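Transcriptional regulator (Streptococcus dysgalactiae, PDB 5W4N) is a quorum-sensing receptor for SHP peptide pheromones that probably binds DNA and regulates transcription in response to them. Local coordinates at residues A[8-13]-A[36-41]. The protein carries 1 engineered substitution. Numbering follows the deposited sequence.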
# COMPACT_ATOMS: atom_id res chain seq x y z
N THR A 8 -3.98 17.69 -13.17
CA THR A 8 -4.15 16.35 -12.63
C THR A 8 -5.62 15.98 -12.51
O THR A 8 -6.01 14.86 -12.87
CB THR A 8 -3.45 16.24 -11.27
OG1 THR A 8 -2.03 16.27 -11.45
CG2 THR A 8 -3.84 14.94 -10.56
N LEU A 9 -6.45 16.91 -12.03
CA LEU A 9 -7.86 16.60 -11.84
C LEU A 9 -8.57 16.39 -13.17
O LEU A 9 -9.49 15.56 -13.27
CB LEU A 9 -8.54 17.69 -11.03
CG LEU A 9 -8.81 17.30 -9.58
CD1 LEU A 9 -9.93 16.27 -9.51
CD2 LEU A 9 -7.54 16.76 -8.93
N ARG A 10 -8.17 17.13 -14.21
CA ARG A 10 -8.83 16.97 -15.50
C ARG A 10 -8.53 15.60 -16.10
O ARG A 10 -9.45 14.90 -16.55
CB ARG A 10 -8.40 18.07 -16.47
CG ARG A 10 -8.94 17.86 -17.89
CD ARG A 10 -8.75 19.08 -18.78
NE ARG A 10 -9.78 20.09 -18.54
CZ ARG A 10 -9.97 21.15 -19.32
NH1 ARG A 10 -9.21 21.33 -20.40
NH2 ARG A 10 -10.92 22.03 -19.03
N ARG A 11 -7.26 15.18 -16.10
CA ARG A 11 -6.93 13.87 -16.64
C ARG A 11 -7.52 12.75 -15.80
O ARG A 11 -7.88 11.70 -16.34
CB ARG A 11 -5.41 13.71 -16.78
CG ARG A 11 -4.65 13.52 -15.47
CD ARG A 11 -3.22 13.06 -15.75
NE ARG A 11 -2.49 12.73 -14.53
CZ ARG A 11 -1.67 13.57 -13.90
NH1 ARG A 11 -1.04 13.19 -12.80
NH2 ARG A 11 -1.48 14.79 -14.38
N LEU A 12 -7.66 12.97 -14.49
CA LEU A 12 -8.33 11.98 -13.65
C LEU A 12 -9.82 11.91 -13.98
O LEU A 12 -10.38 10.81 -14.09
CB LEU A 12 -8.13 12.32 -12.18
CG LEU A 12 -6.76 11.97 -11.57
CD1 LEU A 12 -6.66 12.52 -10.15
CD2 LEU A 12 -6.53 10.47 -11.60
N ARG A 13 -10.46 13.06 -14.16
CA ARG A 13 -11.87 13.07 -14.56
C ARG A 13 -12.05 12.52 -15.96
O ARG A 13 -13.01 11.79 -16.23
CB ARG A 13 -12.43 14.49 -14.45
CG ARG A 13 -13.90 14.60 -14.83
CD ARG A 13 -14.33 16.06 -14.99
NE ARG A 13 -13.43 16.81 -15.86
CZ ARG A 13 -13.46 16.77 -17.18
NH1 ARG A 13 -14.35 16.00 -17.80
NH2 ARG A 13 -12.61 17.49 -17.89
N PHE A 36 -10.84 25.68 -12.78
CA PHE A 36 -9.84 25.05 -11.92
C PHE A 36 -8.96 24.10 -12.71
O PHE A 36 -7.73 24.13 -12.59
CB PHE A 36 -10.54 24.31 -10.78
CG PHE A 36 -9.63 23.41 -9.99
CD1 PHE A 36 -8.77 23.94 -9.04
CD2 PHE A 36 -9.63 22.04 -10.19
CE1 PHE A 36 -7.92 23.12 -8.31
CE2 PHE A 36 -8.79 21.21 -9.46
CZ PHE A 36 -7.94 21.75 -8.53
N GLU A 37 -9.57 23.24 -13.54
CA GLU A 37 -8.79 22.33 -14.37
C GLU A 37 -7.87 23.09 -15.32
O GLU A 37 -6.77 22.63 -15.62
CB GLU A 37 -9.72 21.41 -15.16
CG GLU A 37 -10.49 20.42 -14.30
CD GLU A 37 -11.40 19.52 -15.11
OE1 GLU A 37 -11.57 19.77 -16.33
OE2 GLU A 37 -11.94 18.55 -14.54
N ARG A 38 -8.31 24.26 -15.79
CA ARG A 38 -7.49 25.10 -16.65
C ARG A 38 -6.48 25.94 -15.88
O ARG A 38 -5.69 26.65 -16.51
CB ARG A 38 -8.40 26.01 -17.48
CG ARG A 38 -9.35 25.26 -18.40
CD ARG A 38 -10.54 26.12 -18.80
NE ARG A 38 -10.13 27.41 -19.34
CZ ARG A 38 -9.79 27.61 -20.60
NH1 ARG A 38 -9.81 26.61 -21.47
NH2 ARG A 38 -9.42 28.82 -21.01
N GLY A 39 -6.49 25.89 -14.55
CA GLY A 39 -5.57 26.68 -13.77
C GLY A 39 -5.90 28.15 -13.70
O GLY A 39 -5.01 28.97 -13.45
N GLU A 40 -7.16 28.52 -13.91
CA GLU A 40 -7.58 29.91 -13.90
C GLU A 40 -8.40 30.28 -12.67
O GLU A 40 -8.85 31.42 -12.56
CB GLU A 40 -8.39 30.24 -15.17
CG GLU A 40 -7.81 29.63 -16.44
CD GLU A 40 -8.76 29.73 -17.61
OE1 GLU A 40 -8.32 30.14 -18.71
OE2 GLU A 40 -9.96 29.39 -17.45
N SER A 41 -8.61 29.34 -11.75
CA SER A 41 -9.35 29.61 -10.53
C SER A 41 -9.02 28.53 -9.51
O SER A 41 -8.61 27.42 -9.86
CB SER A 41 -10.86 29.66 -10.79
OG SER A 41 -11.58 29.82 -9.58
O HOH W 1 -13.45 21.11 -17.60
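Phe36, in the last turn of helix 30-37, brings the edge of its ring to Leu9 on helix 3-15, where CE2 lies 3.9 Å from Leu9 CB. The CG of Phe36 stands anti to the backbone N (chi1 169°), a torsion that swings the end of the ring toward helix 3-15. Leu9 also packs on Leu48, Leu52 and Phe62, while Phe36 touches Ser45 of the second subunit, engineered in place of the cysteine that makes an interchain disulfide in another structure of this protein.

Glu37 follows and carries most of the contact, its extended side chain crossing Arg10 and Arg13 at about a right angle. Arg13 grips the carboxylate side-on, with NE 2.6 Å from Glu37 OE2, using that oxygen's syn lone pair, and NH2 3.0 Å from Glu37 OE1. The two flat groups are nearly coplanar, 19° apart. Arg10 arrives differently: its NE sends an almost straight hydrogen bond of 2.9 Å to Glu37 OE1 from above the carboxylate plane, and the planes stand 85° apart. A water bridges Arg10 NH2 to the same oxygen.

Arg38 lies alongside Arg10, its CG 3.6 Å from Arg10 NH2, but its guanidinium turns to Glu40, gripping both carboxylate oxygens. Between them Gly39, with positive phi, closes helix 30-37 in a Schellman motif.

This salt-bridge network ties the first helix of the helix-turn-helix domain to the C-terminal end of helix 30-37, probably the recognition helix as in other XRE-type domains. Two guanidinium groups and a water fix the rotation of the buried Glu37 carboxylate, and the positive charge of the arginines would be expected to stabilise its ionised form.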